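Local atomic coordinates of putative HpcE protein (Mycolicibacterium smegmatis, PDB entry 6V77), a protein that is of unconfirmed function but belongs to the fumarylacetoacetate hydrolase (FAH) family and binds a zinc ion in its mainly beta-stranded core. Residues Glu121-Val126 / Val236-Thr241; Arg70-Val75 / Ile96-Val101; Asp193-Gly198 / Ser209-Leu214; Val101-Gly106 / Gly175-Gly180. One frame throughout, in Å; residues are numbered along the deposited sequence.

Contact 1: Glu121-Val126 / Val236-Thr241. With ZN (zinc ion), chain L.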
loop_
_atom_site.group_PDB
_atom_site.type_symbol
_atom_site.label_atom_id
_atom_site.label_comp_id
_atom_site.label_asym_id
_atom_site.label_seq_id
_atom_site.Cartn_x
_atom_site.Cartn_y
_atom_site.Cartn_z
ATOM N N GLU B 121 -3.801 -6.313 -18.623
ATOM C CA GLU B 121 -5.102 -6.349 -17.934
ATOM C C GLU B 121 -5.687 -4.928 -17.955
ATOM O O GLU B 121 -5.350 -4.127 -17.079
ATOM C CB GLU B 121 -4.959 -6.845 -16.486
ATOM C CG GLU B 121 -4.415 -8.280 -16.285
ATOM C CD GLU B 121 -4.704 -8.860 -14.902
ATOM O OE1 GLU B 121 -5.053 -8.078 -13.996
ATOM O OE2 GLU B 121 -4.613 -10.089 -14.718
ATOM N N VAL B 122 -6.567 -4.619 -18.916
ATOM C CA VAL B 122 -7.238 -3.313 -18.877
ATOM C C VAL B 122 -8.183 -3.277 -17.686
ATOM O O VAL B 122 -8.877 -4.260 -17.396
ATOM C CB VAL B 122 -8.007 -3.005 -20.180
ATOM C CG1 VAL B 122 -9.033 -4.090 -20.525
ATOM C CG2 VAL B 122 -8.733 -1.648 -20.075
ATOM N N GLU B 123 -8.209 -2.146 -16.967
ATOM C CA GLU B 123 -9.115 -2.044 -15.828
ATOM C C GLU B 123 -9.693 -0.644 -15.709
ATOM O O GLU B 123 -9.040 0.350 -16.043
ATOM C CB GLU B 123 -8.421 -2.391 -14.507
ATOM C CG GLU B 123 -7.664 -3.710 -14.564
ATOM C CD GLU B 123 -7.492 -4.374 -13.229
ATOM O OE1 GLU B 123 -7.876 -3.799 -12.190
ATOM O OE2 GLU B 123 -6.985 -5.500 -13.245
ATOM N N LEU B 124 -10.929 -0.582 -15.213
ATOM C CA LEU B 124 -11.476 0.677 -14.728
ATOM C C LEU B 124 -10.816 1.012 -13.400
ATOM O O LEU B 124 -10.751 0.164 -12.501
ATOM C CB LEU B 124 -12.990 0.577 -14.548
ATOM C CG LEU B 124 -13.650 1.816 -13.928
ATOM C CD1 LEU B 124 -13.601 2.962 -14.906
ATOM C CD2 LEU B 124 -15.097 1.502 -13.557
ATOM N N VAL B 125 -10.295 2.230 -13.287
ATOM C CA VAL B 125 -9.674 2.724 -12.059
ATOM C C VAL B 125 -10.626 3.723 -11.423
ATOM O O VAL B 125 -11.180 4.584 -12.115
ATOM C CB VAL B 125 -8.305 3.365 -12.348
ATOM C CG1 VAL B 125 -7.711 3.964 -11.073
ATOM C CG2 VAL B 125 -7.348 2.323 -12.899
ATOM N N VAL B 126 -10.812 3.596 -10.108
ATOM C CA VAL B 126 -11.680 4.449 -9.305
ATOM C C VAL B 126 -10.806 5.211 -8.320
ATOM O O VAL B 126 -9.921 4.620 -7.688
ATOM C CB VAL B 126 -12.746 3.617 -8.566
ATOM C CG1 VAL B 126 -13.553 4.507 -7.568
ATOM C CG2 VAL B 126 -13.678 2.934 -9.584
ATOM N N VAL B 236 -6.950 4.604 -4.488
ATOM C CA VAL B 236 -7.102 4.079 -5.843
ATOM C C VAL B 236 -7.618 2.649 -5.769
ATOM O O VAL B 236 -7.109 1.843 -4.976
ATOM C CB VAL B 236 -5.762 4.138 -6.606
ATOM C CG1 VAL B 236 -5.791 3.223 -7.859
ATOM C CG2 VAL B 236 -5.468 5.569 -7.007
ATOM N N ILE B 237 -8.617 2.332 -6.597
ATOM C CA ILE B 237 -9.107 0.961 -6.749
ATOM C C ILE B 237 -8.944 0.545 -8.205
ATOM O O ILE B 237 -9.533 1.167 -9.100
ATOM C CB ILE B 237 -10.578 0.810 -6.332
ATOM C CG1 ILE B 237 -10.803 1.317 -4.914
ATOM C CG2 ILE B 237 -10.986 -0.663 -6.400
ATOM C CD1 ILE B 237 -12.299 1.317 -4.566
ATOM N N PHE B 238 -8.136 -0.497 -8.435
ATOM C CA PHE B 238 -8.080 -1.203 -9.713
ATOM C C PHE B 238 -9.178 -2.264 -9.677
ATOM O O PHE B 238 -9.073 -3.223 -8.910
ATOM C CB PHE B 238 -6.705 -1.845 -9.875
ATOM C CG PHE B 238 -5.645 -0.908 -10.372
ATOM C CD1 PHE B 238 -5.366 -0.847 -11.754
ATOM C CD2 PHE B 238 -4.908 -0.122 -9.500
ATOM C CE1 PHE B 238 -4.379 0.005 -12.233
ATOM C CE2 PHE B 238 -3.924 0.727 -9.975
ATOM C CZ PHE B 238 -3.665 0.793 -11.340
ATOM N N THR B 239 -10.245 -2.085 -10.471
ATOM C CA THR B 239 -11.486 -2.822 -10.210
ATOM C C THR B 239 -11.501 -4.230 -10.789
ATOM O O THR B 239 -12.474 -4.964 -10.551
ATOM C CB THR B 239 -12.713 -2.059 -10.735
ATOM O OG1 THR B 239 -12.593 -1.828 -12.153
ATOM C CG2 THR B 239 -12.881 -0.728 -9.991
ATOM N N GLY B 240 -10.458 -4.628 -11.518
ATOM C CA GLY B 240 -10.407 -5.953 -12.115
ATOM C C GLY B 240 -10.385 -5.905 -13.631
ATOM O O GLY B 240 -10.702 -4.868 -14.217
ATOM N N THR B 241 -9.991 -7.013 -14.274
ATOM C CA THR B 241 -9.882 -7.032 -15.728
ATOM C C THR B 241 -10.798 -8.084 -16.352
ATOM O O THR B 241 -10.989 -9.166 -15.786
ATOM C CB THR B 241 -8.433 -7.307 -16.183
ATOM O OG1 THR B 241 -8.294 -6.934 -17.555
ATOM C CG2 THR B 241 -8.047 -8.767 -16.023
HETATM ZN ZN ZN L . -5.994 -7.123 -12.199
HETATM O O HOH W 1 -6.642 -5.992 -10.490
HETATM O O HOH W 2 -12.628 -2.956 -14.558
#
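Val126 and Ile237 form an antiparallel hydrogen-bonded pair between strands 122-126 and 236-238, whose axes approach to 4.8 Å at 164°; beyond Phe238 regular pairing gives way to bonds in which side chains take part. Val125, in the neighbouring non-hydrogen-bonded pair, lays CG2 over one face of the Phe238 ring, 4.1 Å from the ring centroid. Leu124 O is gripped twice by one residue, almost head-on by Thr239 N and from the flank by Thr239 OG1 at 2.7 Å. A little further along, Thr241 OG1 donates to Val122 O; it lies anti to the backbone N (chi1 -163°), which leaves CG2 to pack against the Glu121 carboxylate carbon CD. Glu123 divides its carboxylate between two tasks. OE1 accepts from Gly240 N at 2.8 Å, the donor standing 69° out of the carboxylate plane, while OE2 binds zinc at 2.2 Å. Glu121 OE1 joins it at the metal at 2.2 Å, with water 1 and Asp152 also bound, and Glu121 OE2 makes a salt bridge to Arg156. Gly240, in the loop after the strand, is thus second shell to the metal: its amide holds OE1 and so restricts rotation of the carboxylate whose OE2 binds zinc.

Contact 2: Arg70-Val75 / Ile96-Val101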
loop_
_atom_site.group_PDB
_atom_site.type_symbol
_atom_site.label_atom_id
_atom_site.label_comp_id
_atom_site.label_asym_id
_atom_site.label_seq_id
_atom_site.Cartn_x
_atom_site.Cartn_y
_atom_site.Cartn_z
ATOM N N ARG B 70 -2.780 6.910 -0.581
ATOM C CA ARG B 70 -2.402 6.290 0.687
ATOM C C ARG B 70 -2.583 4.777 0.649
ATOM O O ARG B 70 -1.783 4.037 1.240
ATOM C CB ARG B 70 -3.219 6.919 1.813
ATOM C CG ARG B 70 -2.787 8.352 2.034
ATOM C CD ARG B 70 -3.833 9.157 2.788
ATOM N NE ARG B 70 -3.728 8.945 4.216
ATOM C CZ ARG B 70 -4.400 9.664 5.118
ATOM N NH1 ARG B 70 -5.215 10.640 4.724
ATOM N NH2 ARG B 70 -4.256 9.415 6.413
ATOM N N GLN B 71 -3.644 4.303 -0.009
ATOM C CA GLN B 71 -3.939 2.884 -0.117
ATOM C C GLN B 71 -4.313 2.603 -1.560
ATOM O O GLN B 71 -5.021 3.407 -2.172
ATOM C CB GLN B 71 -5.101 2.473 0.799
ATOM C CG GLN B 71 -4.786 2.724 2.275
ATOM C CD GLN B 71 -5.978 2.485 3.198
ATOM O OE1 GLN B 71 -5.838 1.813 4.231
ATOM N NE2 GLN B 71 -7.147 3.027 2.841
ATOM N N VAL B 72 -3.830 1.477 -2.087
ATOM C CA VAL B 72 -4.172 1.004 -3.434
ATOM C C VAL B 72 -4.812 -0.360 -3.278
ATOM O O VAL B 72 -4.180 -1.292 -2.752
ATOM C CB VAL B 72 -2.932 0.889 -4.332
ATOM C CG1 VAL B 72 -3.319 0.285 -5.695
ATOM C CG2 VAL B 72 -2.236 2.235 -4.481
ATOM N N PHE B 73 -6.023 -0.504 -3.774
ATOM C CA PHE B 73 -6.717 -1.783 -3.735
ATOM C C PHE B 73 -6.792 -2.339 -5.140
ATOM O O PHE B 73 -7.343 -1.693 -6.034
ATOM C CB PHE B 73 -8.112 -1.612 -3.151
ATOM C CG PHE B 73 -8.073 -1.014 -1.800
ATOM C CD1 PHE B 73 -7.793 -1.798 -0.697
ATOM C CD2 PHE B 73 -8.223 0.357 -1.638
ATOM C CE1 PHE B 73 -7.718 -1.251 0.589
ATOM C CE2 PHE B 73 -8.168 0.928 -0.338
ATOM C CZ PHE B 73 -7.888 0.123 0.765
ATOM N N ALA B 74 -6.262 -3.531 -5.333
ATOM C CA ALA B 74 -6.336 -4.168 -6.647
ATOM C C ALA B 74 -7.173 -5.428 -6.512
ATOM O O ALA B 74 -6.976 -6.210 -5.576
ATOM C CB ALA B 74 -4.945 -4.477 -7.186
ATOM N N VAL B 75 -8.103 -5.617 -7.439
ATOM C CA VAL B 75 -9.115 -6.654 -7.349
ATOM C C VAL B 75 -8.780 -7.728 -8.374
ATOM O O VAL B 75 -8.534 -7.415 -9.545
ATOM C CB VAL B 75 -10.513 -6.066 -7.589
ATOM C CG1 VAL B 75 -11.576 -7.152 -7.540
ATOM C CG2 VAL B 75 -10.799 -4.943 -6.552
ATOM N N ILE B 96 -8.615 -9.369 -2.973
ATOM C CA ILE B 96 -8.011 -8.051 -2.795
ATOM C C ILE B 96 -6.503 -8.182 -2.582
ATOM O O ILE B 96 -6.049 -8.926 -1.701
ATOM C CB ILE B 96 -8.656 -7.281 -1.623
ATOM C CG1 ILE B 96 -10.178 -7.117 -1.852
ATOM C CG2 ILE B 96 -7.945 -5.943 -1.436
ATOM C CD1 ILE B 96 -10.568 -6.319 -3.107
ATOM N N PHE B 97 -5.736 -7.422 -3.360
ATOM C CA PHE B 97 -4.298 -7.295 -3.151
ATOM C C PHE B 97 -3.933 -5.840 -3.419
ATOM O O PHE B 97 -4.796 -4.957 -3.452
ATOM C CB PHE B 97 -3.507 -8.291 -4.017
ATOM C CG PHE B 97 -3.958 -8.345 -5.434
ATOM C CD1 PHE B 97 -3.382 -7.525 -6.383
ATOM C CD2 PHE B 97 -4.955 -9.221 -5.827
ATOM C CE1 PHE B 97 -3.808 -7.573 -7.711
ATOM C CE2 PHE B 97 -5.391 -9.262 -7.152
ATOM C CZ PHE B 97 -4.820 -8.444 -8.088
ATOM N N THR B 98 -2.648 -5.551 -3.563
ATOM C CA THR B 98 -2.280 -4.159 -3.781
ATOM C C THR B 98 -1.321 -4.078 -4.961
ATOM O O THR B 98 -0.807 -5.086 -5.452
ATOM C CB THR B 98 -1.666 -3.518 -2.513
ATOM O OG1 THR B 98 -1.651 -2.088 -2.666
ATOM C CG2 THR B 98 -0.235 -4.040 -2.269
ATOM N N LYS B 99 -1.136 -2.862 -5.452
ATOM C CA LYS B 99 -0.085 -2.548 -6.411
ATOM C C LYS B 99 0.698 -1.411 -5.769
ATOM O O LYS B 99 0.141 -0.331 -5.537
ATOM C CB LYS B 99 -0.682 -2.178 -7.774
ATOM C CG LYS B 99 -1.256 -3.402 -8.512
ATOM C CD LYS B 99 -2.266 -3.046 -9.631
ATOM C CE LYS B 99 -1.591 -2.431 -10.844
ATOM N NZ LYS B 99 -0.531 -3.291 -11.443
ATOM N N PHE B 100 1.956 -1.677 -5.413
ATOM C CA PHE B 100 2.681 -0.730 -4.565
ATOM C C PHE B 100 2.867 0.602 -5.281
ATOM O O PHE B 100 3.011 0.646 -6.506
ATOM C CB PHE B 100 4.020 -1.336 -4.136
ATOM C CG PHE B 100 3.862 -2.499 -3.175
ATOM C CD1 PHE B 100 3.455 -2.260 -1.852
ATOM C CD2 PHE B 100 4.045 -3.806 -3.590
ATOM C CE1 PHE B 100 3.284 -3.309 -0.968
ATOM C CE2 PHE B 100 3.878 -4.867 -2.704
ATOM C CZ PHE B 100 3.493 -4.611 -1.388
ATOM N N VAL B 101 2.808 1.697 -4.511
ATOM C CA VAL B 101 2.713 3.024 -5.112
ATOM C C VAL B 101 3.926 3.380 -5.973
ATOM O O VAL B 101 3.793 4.162 -6.923
ATOM C CB VAL B 101 2.455 4.093 -4.012
ATOM C CG1 VAL B 101 3.714 4.435 -3.216
ATOM C CG2 VAL B 101 1.831 5.337 -4.611
HETATM O O HOH W 3 -1.714 0.198 -0.598
#
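Ala74 and Phe97 exchange both of their backbone hydrogen bonds, as an antiparallel hydrogen-bonded pair does: Ala74 N reaches Phe97 O at 2.8 Å, and Phe97 N returns to Ala74 O at 2.8 Å. After this pair the main chain of 96-101 supplies no further donors to segment 70-75, and Thr98 substitutes a side chain. Its OG1, anti to the backbone N (chi1 -165°), gives its proton to Val72 O at 2.7 Å and takes one from water 3, which in turn accepts from Val72 N. Thr98 N turns to Ser168 OG, and Phe100 N to Ser172 OG. Lys99 N, by contrast, is buried without a partner, and Val72 CG1 packs against the carbonyl oxygen of the same residue, Lys99 O, at 3.5 Å. The Phe97 ring folds back over the strand, placing one face over Ala74 O, 3.5 Å from the ring plane, and setting CE1 against Ala74 CB. Beside Ala74 CB runs the Lys99 chain, bent at chi3 and chi4, and its ammonium leaves to meet Asp152 in a salt bridge, with Lys171 O and Phe176 O as further acceptors. Val75 CG2 and Ile96 CD1 pack at 3.7 Å beside each other. At the other end, the Phe100 ring meets Phe73 of the second subunit. Since Asp152 is also a zinc ligand, the segment leaving the strand brings a buried lysine next to the metal site and links it to the zinc through that aspartate.

Contact 3: Asp193-Gly198 / Ser209-Leu214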
loop_
_atom_site.group_PDB
_atom_site.type_symbol
_atom_site.label_atom_id
_atom_site.label_comp_id
_atom_site.label_asym_id
_atom_site.label_seq_id
_atom_site.Cartn_x
_atom_site.Cartn_y
_atom_site.Cartn_z
ATOM N N ASP B 193 -21.965 2.349 -14.059
ATOM C CA ASP B 193 -21.795 0.917 -13.864
ATOM C C ASP B 193 -21.744 0.156 -15.179
ATOM O O ASP B 193 -21.819 -1.079 -15.172
ATOM C CB ASP B 193 -22.923 0.361 -12.995
ATOM C CG ASP B 193 -22.872 0.889 -11.574
ATOM O OD1 ASP B 193 -21.783 0.822 -10.948
ATOM O OD2 ASP B 193 -23.911 1.397 -11.094
ATOM N N ASP B 194 -21.587 0.856 -16.306
ATOM C CA ASP B 194 -21.677 0.146 -17.590
ATOM C C ASP B 194 -20.819 0.908 -18.600
ATOM O O ASP B 194 -21.333 1.637 -19.449
ATOM C CB ASP B 194 -23.131 0.032 -18.055
ATOM C CG ASP B 194 -23.280 -0.787 -19.320
ATOM O OD1 ASP B 194 -22.349 -1.559 -19.643
ATOM O OD2 ASP B 194 -24.325 -0.643 -19.987
ATOM N N LEU B 195 -19.492 0.707 -18.513
ATOM C CA LEU B 195 -18.526 1.367 -19.383
ATOM C C LEU B 195 -17.814 0.338 -20.259
ATOM O O LEU B 195 -17.391 -0.709 -19.767
ATOM C CB LEU B 195 -17.484 2.129 -18.559
ATOM C CG LEU B 195 -18.090 3.091 -17.524
ATOM C CD1 LEU B 195 -16.974 3.591 -16.628
ATOM C CD2 LEU B 195 -18.769 4.224 -18.263
ATOM N N GLU B 196 -17.661 0.647 -21.546
ATOM C CA GLU B 196 -16.944 -0.237 -22.467
ATOM C C GLU B 196 -15.435 -0.074 -22.293
ATOM O O GLU B 196 -14.925 1.051 -22.284
ATOM C CB GLU B 196 -17.348 0.081 -23.910
ATOM C CG GLU B 196 -16.667 -0.802 -24.982
ATOM C CD GLU B 196 -17.033 -0.354 -26.379
ATOM O OE1 GLU B 196 -16.805 0.827 -26.706
ATOM O OE2 GLU B 196 -17.570 -1.171 -27.156
ATOM N N LEU B 197 -14.718 -1.194 -22.156
ATOM C CA LEU B 197 -13.262 -1.152 -21.972
ATOM C C LEU B 197 -12.604 -2.253 -22.801
ATOM O O LEU B 197 -13.225 -3.268 -23.129
ATOM C CB LEU B 197 -12.846 -1.262 -20.487
ATOM C CG LEU B 197 -12.888 -2.593 -19.734
ATOM C CD1 LEU B 197 -12.333 -2.409 -18.321
ATOM C CD2 LEU B 197 -14.307 -3.189 -19.705
ATOM N N GLY B 198 -11.352 -2.027 -23.168
ATOM C CA GLY B 198 -10.672 -3.030 -23.966
ATOM C C GLY B 198 -9.203 -2.711 -24.121
ATOM O O GLY B 198 -8.692 -1.726 -23.583
ATOM N N SER B 209 -14.889 -5.654 -23.359
ATOM C CA SER B 209 -16.031 -6.003 -22.532
ATOM C C SER B 209 -16.691 -4.705 -22.058
ATOM O O SER B 209 -16.394 -3.618 -22.564
ATOM C CB SER B 209 -15.580 -6.889 -21.361
ATOM O OG SER B 209 -16.686 -7.480 -20.709
ATOM N N ARG B 210 -17.598 -4.822 -21.095
ATOM C CA ARG B 210 -18.214 -3.669 -20.448
ATOM C C ARG B 210 -18.207 -3.899 -18.946
ATOM O O ARG B 210 -18.349 -5.034 -18.489
ATOM C CB ARG B 210 -19.662 -3.425 -20.934
ATOM C CG ARG B 210 -19.804 -3.172 -22.449
ATOM C CD ARG B 210 -21.218 -2.675 -22.820
ATOM N NE ARG B 210 -21.467 -1.318 -22.339
ATOM C CZ ARG B 210 -21.271 -0.218 -23.061
ATOM N NH1 ARG B 210 -21.507 0.979 -22.530
ATOM N NH2 ARG B 210 -20.829 -0.313 -24.310
ATOM N N THR B 211 -18.032 -2.815 -18.175
ATOM C CA THR B 211 -17.967 -2.990 -16.724
ATOM C C THR B 211 -19.289 -3.424 -16.113
ATOM O O THR B 211 -19.323 -3.713 -14.905
ATOM C CB THR B 211 -17.502 -1.714 -16.026
ATOM O OG1 THR B 211 -18.468 -0.679 -16.233
ATOM C CG2 THR B 211 -16.145 -1.278 -16.560
ATOM N N SER B 212 -20.374 -3.449 -16.889
ATOM C CA SER B 212 -21.593 -4.101 -16.430
ATOM C C SER B 212 -21.381 -5.596 -16.195
ATOM O O SER B 212 -22.222 -6.233 -15.547
ATOM C CB SER B 212 -22.723 -3.868 -17.443
ATOM O OG SER B 212 -22.288 -4.231 -18.741
ATOM N N GLN B 213 -20.280 -6.167 -16.686
ATOM C CA GLN B 213 -19.934 -7.556 -16.410
ATOM C C GLN B 213 -19.108 -7.731 -15.138
ATOM O O GLN B 213 -18.640 -8.842 -14.876
ATOM C CB GLN B 213 -19.170 -8.172 -17.603
ATOM C CG GLN B 213 -19.996 -8.257 -18.880
ATOM C CD GLN B 213 -21.304 -8.975 -18.654
ATOM O OE1 GLN B 213 -22.374 -8.411 -18.857
ATOM N NE2 GLN B 213 -21.227 -10.222 -18.222
ATOM N N LEU B 214 -18.894 -6.678 -14.345
ATOM C CA LEU B 214 -18.186 -6.863 -13.084
ATOM C C LEU B 214 -18.982 -7.806 -12.183
ATOM O O LEU B 214 -20.201 -7.673 -12.050
ATOM C CB LEU B 214 -17.978 -5.510 -12.376
ATOM C CG LEU B 214 -16.870 -4.611 -12.935
ATOM C CD1 LEU B 214 -17.049 -3.203 -12.384
ATOM C CD2 LEU B 214 -15.480 -5.152 -12.518
HETATM O O HOH W 4 -20.998 -2.875 -12.822
#
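The open end of a beta hairpin, away from its turn, is closed here, where strands 196-201 and 204-210 form one margin of the five-stranded mixed sheet and a short 3-10 turn, 211-213, carries the chain onward. Leu197 and Ser209 make the hydrogen-bonded antiparallel pair, Leu197 N to Ser209 O at 3.0 Å and Ser209 N to Leu197 O at 2.9 Å. Pairing continues past the strands through Thr211, which binds Leu195 at both ends: Thr211 N donates to Leu195 O, and Leu195 N donates to Thr211 OG1 at 2.9 Å. The methyl CG2 of Thr211 faces Leu197 CD2 in the apolar layer against strand 118-128. Charge gathers on the other, more exposed face. In the conformer described, one of two, Arg210 bends at chi3 (70°), lays its guanidinium over the backbone at Glu196 N and grips Asp194 side-on, NH1 to the backbone O and NE to carboxylate OD1 at 2.8 Å, the two planes 74° apart. Glu196, its CB against Arg210 NH2, sends its carboxylate to Thr266 and His208. From the face of the Asp194 carboxylate opposite to Arg210 NE comes a second donor to OD1, Ser212 OG at 2.8 Å.

Contact 4: Val101-Gly106 / Gly175-Gly180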
loop_
_atom_site.group_PDB
_atom_site.type_symbol
_atom_site.label_atom_id
_atom_site.label_comp_id
_atom_site.label_asym_id
_atom_site.label_seq_id
_atom_site.Cartn_x
_atom_site.Cartn_y
_atom_site.Cartn_z
ATOM N N VAL B 101 2.808 1.697 -4.511
ATOM C CA VAL B 101 2.713 3.024 -5.112
ATOM C C VAL B 101 3.926 3.380 -5.973
ATOM O O VAL B 101 3.793 4.162 -6.923
ATOM C CB VAL B 101 2.455 4.093 -4.012
ATOM C CG1 VAL B 101 3.714 4.435 -3.216
ATOM C CG2 VAL B 101 1.831 5.337 -4.611
ATOM N N SER B 102 5.097 2.791 -5.713
ATOM C CA SER B 102 6.256 3.080 -6.547
ATOM C C SER B 102 6.066 2.623 -7.994
ATOM O O SER B 102 6.820 3.078 -8.852
ATOM C CB SER B 102 7.538 2.429 -6.003
ATOM O OG SER B 102 7.387 1.032 -5.836
ATOM N N SER B 103 5.090 1.747 -8.269
ATOM C CA SER B 103 4.805 1.269 -9.622
ATOM C C SER B 103 3.804 2.137 -10.363
ATOM O O SER B 103 3.561 1.898 -11.552
ATOM C CB SER B 103 4.259 -0.165 -9.583
ATOM O OG SER B 103 2.956 -0.186 -9.018
ATOM N N ILE B 104 3.192 3.110 -9.698
ATOM C CA ILE B 104 2.159 3.915 -10.338
ATOM C C ILE B 104 2.827 4.979 -11.195
ATOM O O ILE B 104 3.757 5.663 -10.750
ATOM C CB ILE B 104 1.226 4.538 -9.285
ATOM C CG1 ILE B 104 0.327 3.449 -8.693
ATOM C CG2 ILE B 104 0.386 5.687 -9.908
ATOM C CD1 ILE B 104 -0.600 3.940 -7.582
ATOM N N THR B 105 2.368 5.102 -12.434
ATOM C CA THR B 105 2.825 6.141 -13.341
ATOM C C THR B 105 1.612 6.686 -14.080
ATOM O O THR B 105 0.496 6.180 -13.943
ATOM C CB THR B 105 3.829 5.604 -14.362
ATOM O OG1 THR B 105 3.137 4.702 -15.222
ATOM C CG2 THR B 105 4.989 4.858 -13.669
ATOM N N GLY B 106 1.845 7.707 -14.891
ATOM C CA GLY B 106 0.876 8.101 -15.886
ATOM C C GLY B 106 1.004 7.182 -17.089
ATOM O O GLY B 106 1.654 6.139 -17.030
ATOM N N GLY B 175 6.562 0.865 -13.524
ATOM C CA GLY B 175 5.630 1.181 -14.583
ATOM C C GLY B 175 4.514 0.186 -14.770
ATOM O O GLY B 175 3.782 0.290 -15.760
ATOM N N PHE B 176 4.352 -0.769 -13.857
ATOM C CA PHE B 176 3.277 -1.746 -14.005
ATOM C C PHE B 176 1.895 -1.238 -13.596
ATOM O O PHE B 176 0.926 -1.992 -13.741
ATOM C CB PHE B 176 3.604 -3.032 -13.229
ATOM C CG PHE B 176 4.398 -4.060 -14.039
ATOM C CD1 PHE B 176 5.244 -3.660 -15.076
ATOM C CD2 PHE B 176 4.302 -5.420 -13.751
ATOM C CE1 PHE B 176 5.985 -4.596 -15.816
ATOM C CE2 PHE B 176 5.054 -6.377 -14.485
ATOM C CZ PHE B 176 5.874 -5.956 -15.529
ATOM N N SER B 177 1.751 0.004 -13.125
ATOM C CA SER B 177 0.447 0.546 -12.734
ATOM C C SER B 177 0.204 1.906 -13.374
ATOM O O SER B 177 0.040 2.913 -12.676
ATOM C CB SER B 177 0.343 0.642 -11.209
ATOM O OG SER B 177 0.803 -0.571 -10.638
ATOM N N PRO B 178 0.149 1.978 -14.704
ATOM C CA PRO B 178 -0.184 3.256 -15.334
ATOM C C PRO B 178 -1.660 3.575 -15.162
ATOM O O PRO B 178 -2.522 2.696 -15.272
ATOM C CB PRO B 178 0.168 3.026 -16.813
ATOM C CG PRO B 178 -0.143 1.562 -17.018
ATOM C CD PRO B 178 0.297 0.890 -15.698
ATOM N N ILE B 179 -1.945 4.850 -14.897
ATOM C CA ILE B 179 -3.303 5.352 -14.734
ATOM C C ILE B 179 -3.401 6.654 -15.504
ATOM O O ILE B 179 -2.516 7.505 -15.384
ATOM C CB ILE B 179 -3.659 5.612 -13.250
ATOM C CG1 ILE B 179 -3.380 4.380 -12.387
ATOM C CG2 ILE B 179 -5.135 6.076 -13.130
ATOM C CD1 ILE B 179 -3.484 4.662 -10.875
ATOM N N GLY B 180 -4.474 6.827 -16.277
ATOM C CA GLY B 180 -4.670 8.058 -17.004
ATOM C C GLY B 180 -5.367 7.853 -18.328
ATOM O O GLY B 180 -5.925 6.784 -18.593
HETATM O O HOH W 5 7.151 2.851 -11.597
HETATM O O HOH W 6 4.013 2.684 -17.054
#
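Ser103 and Ser177 meet hydroxyl to hydroxyl, Ser177 OG donating to Ser103 OG at 2.7 Å. Ser103 OG sits between its backbone N and carbonyl carbon (chi1 69°), from where it also bonds to Phe100 O; Ser177 OG, beside its own backbone N, points to Ser103 OG. The backbone bonds that follow alternate between segments: Ser177 N to Ser103 O, Thr105 N to Ser177 O at 3.2 Å, and Ile179 N to Thr105 O at 2.9 Å. Thr105 has OG1 between N and carbonyl carbon (chi1 67°), where it donates to Gly106 O on an in-plane lone pair at 2.7 Å and accepts a hydrogen bond from water 6, which also donates to Gly175 O. The same rotamer directs CG2 onto Gly175 CA at 3.8 Å. On the opposite face of the strands, Ile104 CG1 rests on Ser177 CB, while its CG2 meets Ile179 CD1 at 4.1 Å; Ile179 packs on Val236 and Phe238 of strand 236-238. Pro178 packs CB against Gly106 O. Parallel bridges Ile104-Ser177 and Thr105-Pro178 thereby add the short strand 104-105 to the large mixed sheet of this FAH-family core, parallel to strand 177-185.

Contacts 1, 2 and 4 are buried and reach the same mixed sheet, while contact 3 lies nearer the surface in the smaller one. Strand 236-238 is a common neighbour: it bonds to strand 72-76 through Phe73, and its Phe238 packs on Ser177 of contact 4. Val72 CG2 on Ile104 CD1 joins contact 2 to contact 4, and the two share Val101 near the second subunit. Contact 3, nested in the loop closed by contact 1, touches it through Leu195 on Leu124. Hydroxyl-to-backbone bonds recur in contacts 1 to 3; the metal is particular to contact 1, the buried lysine to contact 2, a salt bridge across the segments to contact 3 and a hydroxyl pair to contact 4.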